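PDB 5ZHW: D-alanyl-D-alanine carboxypeptidase from Enterococcus faecalis V583, which cleaves the C-terminal D-alanine from peptidoglycan-derived pentapeptides ending in D-Ala-D-Ala, as a metal-dependent carboxypeptidase linked to antibiotic resistance. Local coordinates for residues T137-L142 against H193-G198. Residues are numbered along the deposited sequence; the frame is centred on the assembly and turned at random.
Sequences TSEHQL and HYRYVG. With CU (copper (II) ion), chain C; DAL (D-alanine), chain D; DAL (D-alanine), chain E.
With CG anti to the backbone N (chi1 -176°), the H193 ring swings off its strand toward residues 137-142, where E139, its CG anti to the carbonyl carbon (chi1 -70°) and its chain extended beyond, reaches out to meet it. H193 NE2 donates to E139 OE1 at 2.8 Å, nearly straight; the oxygen lies close to the imidazole plane and receives the proton on its anti side, ring and carboxylate being almost coplanar. Held at NE2 by this bond and at ND1 by the copper ion 2.0 Å away, the ring is fixed in its rotation. H140, coming from the opposite direction, binds the metal through NE2 at 2.1 Å, while its ND1 is hydrogen-bonded to G96 O. The two imidazoles are turned steeply to each other, planes 81° apart, and their metal-bound nitrogens approach without a hydrogen bond. D147 from strand 145-150 and the carbonyl O of one D-alanine complete the coordination: this is the His-Asp-His site of the M15B peptidases, a zinc site here occupied by copper. E190, the probable proton donor/acceptor, lies near H193. Next to the metal, S138 OG donates a hydrogen bond to OXT of the other D-alanine, 2.5 Å away, and accepts from H140 N in an ST turn, which ties this substrate-binding hydroxyl to a metal ligand. At the other carboxylate oxygen, R195 NH1 forms a salt bridge to E139 OE2 (2.8 Å), approaching from above the carboxylate plane; R176 pairs with the same oxygen. R195 is itself held by NE to Y196 O and by NH2 to the carbonyls of S42 and I44, and L142 CD1 packs against the guanidinium, 4.2 Å from NH1.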
ATOM      1  N   THR A 137      -0.990 -12.241  -3.311  1.00 30.93           N
ATOM      2  CA  THR A 137      -1.753 -11.632  -2.229  1.00 32.03           C
ATOM      3  C   THR A 137      -1.298 -10.223  -1.880  1.00 31.61           C
ATOM      4  O   THR A 137      -1.762  -9.687  -0.878  1.00 30.23           O
ATOM      5  CB  THR A 137      -1.733 -12.504  -0.947  1.00 33.76           C
ATOM      6  OG1 THR A 137      -0.417 -12.546  -0.376  1.00 35.07           O
ATOM      7  CG2 THR A 137      -2.198 -13.919  -1.255  1.00 33.60           C
ATOM      8  N   SER A 138      -0.450  -9.601  -2.717  1.00 29.04           N
ATOM      9  CA  SER A 138      -0.075  -8.212  -2.498  1.00 28.55           C
ATOM     10  C   SER A 138      -1.022  -7.304  -3.243  1.00 29.06           C
ATOM     11  O   SER A 138      -1.353  -7.552  -4.412  1.00 31.44           O
ATOM     12  CB  SER A 138       1.350  -7.935  -2.980  1.00 28.97           C
ATOM     13  OG  SER A 138       1.681  -6.555  -2.838  1.00 25.03           O
ATOM     14  N   GLU A 139      -1.416  -6.224  -2.584  1.00 27.53           N
ATOM     15  CA  GLU A 139      -2.092  -5.132  -3.266  1.00 27.40           C
ATOM     16  C   GLU A 139      -1.220  -4.507  -4.331  1.00 27.31           C
ATOM     17  O   GLU A 139      -1.752  -3.882  -5.226  1.00 27.21           O
ATOM     18  CB  GLU A 139      -2.472  -4.010  -2.298  1.00 28.22           C
ATOM     19  CG  GLU A 139      -3.573  -4.375  -1.344  1.00 29.10           C
ATOM     20  CD  GLU A 139      -4.031  -3.192  -0.514  1.00 29.45           C
ATOM     21  OE1 GLU A 139      -3.204  -2.281  -0.238  1.00 29.28           O
ATOM     22  OE2 GLU A 139      -5.223  -3.193  -0.142  1.00 26.29           O
ATOM     23  N   HIS A 140       0.108  -4.617  -4.228  1.00 25.60           N
ATOM     24  CA  HIS A 140       0.958  -4.063  -5.277  1.00 26.35           C
ATOM     25  C   HIS A 140       0.732  -4.714  -6.636  1.00 26.85           C
ATOM     26  O   HIS A 140       0.902  -4.084  -7.662  1.00 27.93           O
ATOM     27  CB  HIS A 140       2.417  -4.137  -4.892  1.00 25.71           C
ATOM     28  CG  HIS A 140       2.786  -3.151  -3.848  1.00 25.75           C
ATOM     29  ND1 HIS A 140       3.202  -1.876  -4.157  1.00 25.69           N
ATOM     30  CD2 HIS A 140       2.749  -3.225  -2.501  1.00 23.68           C
ATOM     31  CE1 HIS A 140       3.424  -1.212  -3.040  1.00 24.72           C
ATOM     32  NE2 HIS A 140       3.158  -2.008  -2.025  1.00 25.58           N
ATOM     33  N   GLN A 141       0.298  -5.963  -6.633  1.00 27.82           N
ATOM     34  CA  GLN A 141       0.029  -6.681  -7.873  1.00 28.07           C
ATOM     35  C   GLN A 141      -1.286  -6.254  -8.532  1.00 27.99           C
ATOM     36  O   GLN A 141      -1.561  -6.656  -9.642  1.00 29.46           O
ATOM     37  CB  GLN A 141       0.056  -8.173  -7.612  1.00 27.46           C
ATOM     38  CG  GLN A 141       1.386  -8.660  -7.077  1.00 28.56           C
ATOM     39  CD  GLN A 141       1.390 -10.131  -6.774  1.00 29.02           C
ATOM     40  OE1 GLN A 141       1.277 -10.530  -5.614  1.00 28.25           O
ATOM     41  NE2 GLN A 141       1.534 -10.953  -7.811  1.00 28.60           N
ATOM     42  N   LEU A 142      -2.087  -5.446  -7.858  1.00 27.34           N
ATOM     43  CA  LEU A 142      -3.260  -4.816  -8.477  1.00 27.54           C
ATOM     44  C   LEU A 142      -2.956  -3.532  -9.236  1.00 27.91           C
ATOM     45  O   LEU A 142      -3.750  -3.125 -10.080  1.00 29.86           O
ATOM     46  CB  LEU A 142      -4.265  -4.443  -7.407  1.00 27.69           C
ATOM     47  CG  LEU A 142      -4.911  -5.540  -6.566  1.00 28.40           C
ATOM     48  CD1 LEU A 142      -5.470  -4.896  -5.312  1.00 28.96           C
ATOM     49  CD2 LEU A 142      -6.001  -6.234  -7.360  1.00 28.07           C
ATOM     50  N   HIS A 193       2.583   2.591   2.993  1.00 26.55           N
ATOM     51  CA  HIS A 193       1.722   1.843   2.052  1.00 26.00           C
ATOM     52  C   HIS A 193       0.296   2.405   2.011  1.00 25.10           C
ATOM     53  O   HIS A 193      -0.469   2.276   2.974  1.00 25.27           O
ATOM     54  CB  HIS A 193       1.707   0.364   2.401  1.00 24.93           C
ATOM     55  CG  HIS A 193       0.941  -0.493   1.434  1.00 25.42           C
ATOM     56  ND1 HIS A 193       1.551  -1.409   0.603  1.00 24.44           N
ATOM     57  CD2 HIS A 193      -0.394  -0.615   1.211  1.00 25.29           C
ATOM     58  CE1 HIS A 193       0.621  -2.042  -0.098  1.00 25.88           C
ATOM     59  NE2 HIS A 193      -0.566  -1.577   0.254  1.00 23.92           N
ATOM     60  N   TYR A 194      -0.035   2.995   0.868  1.00 23.99           N
ATOM     61  CA  TYR A 194      -1.324   3.624   0.617  1.00 24.70           C
ATOM     62  C   TYR A 194      -2.081   2.906  -0.512  1.00 24.61           C
ATOM     63  O   TYR A 194      -1.488   2.556  -1.535  1.00 23.20           O
ATOM     64  CB  TYR A 194      -1.131   5.134   0.359  1.00 23.69           C
ATOM     65  CG  TYR A 194      -1.003   5.806   1.686  1.00 25.21           C
ATOM     66  CD1 TYR A 194       0.204   5.774   2.410  1.00 26.84           C
ATOM     67  CD2 TYR A 194      -2.113   6.352   2.295  1.00 25.65           C
ATOM     68  CE1 TYR A 194       0.284   6.325   3.686  1.00 26.37           C
ATOM     69  CE2 TYR A 194      -2.041   6.893   3.561  1.00 27.75           C
ATOM     70  CZ  TYR A 194      -0.848   6.887   4.257  1.00 27.20           C
ATOM     71  OH  TYR A 194      -0.859   7.454   5.513  1.00 27.15           O
ATOM     72  N   ARG A 195      -3.381   2.686  -0.284  1.00 23.35           N
ATOM     73  CA  ARG A 195      -4.243   1.913  -1.166  1.00 23.76           C
ATOM     74  C   ARG A 195      -5.352   2.805  -1.679  1.00 24.11           C
ATOM     75  O   ARG A 195      -5.998   3.483  -0.871  1.00 24.89           O
ATOM     76  CB  ARG A 195      -4.817   0.738  -0.385  1.00 24.94           C
ATOM     77  CG  ARG A 195      -6.059   0.068  -0.960  1.00 25.59           C
ATOM     78  CD  ARG A 195      -5.839  -0.521  -2.332  1.00 26.08           C
ATOM     79  NE  ARG A 195      -7.130  -0.844  -2.909  1.00 26.36           N
ATOM     80  CZ  ARG A 195      -7.808  -1.982  -2.742  1.00 25.49           C
ATOM     81  NH1 ARG A 195      -7.323  -2.976  -2.027  1.00 24.15           N
ATOM     82  NH2 ARG A 195      -9.005  -2.117  -3.324  1.00 27.19           N
ATOM     83  N   TYR A 196      -5.564   2.817  -3.002  1.00 22.88           N
ATOM     84  CA  TYR A 196      -6.704   3.529  -3.588  1.00 25.00           C
ATOM     85  C   TYR A 196      -8.007   2.714  -3.403  1.00 25.30           C
ATOM     86  O   TYR A 196      -8.097   1.561  -3.840  1.00 23.38           O
ATOM     87  CB  TYR A 196      -6.520   3.823  -5.078  1.00 24.35           C
ATOM     88  CG  TYR A 196      -7.671   4.656  -5.628  1.00 25.94           C
ATOM     89  CD1 TYR A 196      -7.717   6.039  -5.423  1.00 26.57           C
ATOM     90  CD2 TYR A 196      -8.717   4.064  -6.331  1.00 26.82           C
ATOM     91  CE1 TYR A 196      -8.763   6.801  -5.899  1.00 27.26           C
ATOM     92  CE2 TYR A 196      -9.773   4.814  -6.809  1.00 27.85           C
ATOM     93  CZ  TYR A 196      -9.789   6.183  -6.592  1.00 28.05           C
ATOM     94  OH  TYR A 196     -10.819   6.930  -7.070  1.00 28.85           O
ATOM     95  N   VAL A 197      -8.982   3.329  -2.747  1.00 25.56           N
ATOM     96  CA  VAL A 197     -10.354   2.796  -2.635  1.00 27.47           C
ATOM     97  C   VAL A 197     -11.448   3.750  -3.165  1.00 28.35           C
ATOM     98  O   VAL A 197     -12.603   3.335  -3.327  1.00 28.28           O
ATOM     99  CB  VAL A 197     -10.682   2.362  -1.189  1.00 27.83           C
ATOM    100  CG1 VAL A 197      -9.837   1.156  -0.782  1.00 29.29           C
ATOM    101  CG2 VAL A 197     -10.490   3.487  -0.190  1.00 27.26           C
ATOM    102  N   GLY A 198     -11.081   4.995  -3.463  1.00 26.47           N
ATOM    103  CA  GLY A 198     -12.023   6.006  -3.914  1.00 27.86           C
ATOM    104  C   GLY A 198     -12.373   6.924  -2.773  1.00 26.91           C
ATOM    105  O   GLY A 198     -12.305   6.529  -1.608  1.00 26.01           O
TER
HETATM  106 CU    CU C 301       3.430  -1.471  -0.048  1.00 27.27          CU
HETATM  107  N   DAL D 302       4.461  -4.670   1.542  1.00 57.18           N
HETATM  108  CA  DAL D 302       2.993  -4.952   1.425  1.00 48.79           C
HETATM  109  CB  DAL D 302       2.428  -5.635   2.699  1.00 46.71           C
HETATM  110  C   DAL D 302       2.774  -5.910   0.252  1.00 39.13           C
HETATM  111  O   DAL D 302       3.564  -6.805   0.108  1.00 28.57           O
HETATM  112  OXT DAL D 302       1.761  -5.775  -0.425  1.00 44.63           O
HETATM  113  N   DAL E 303       7.225  -4.343   0.681  1.00 57.65           N
HETATM  114  CA  DAL E 303       6.580  -3.408   1.632  1.00 58.32           C
HETATM  115  CB  DAL E 303       7.004  -3.651   3.093  1.00 58.37           C
HETATM  116  C   DAL E 303       5.041  -3.432   1.492  1.00 53.37           C
HETATM  117  O   DAL E 303       4.452  -2.363   1.361  1.00 42.16           O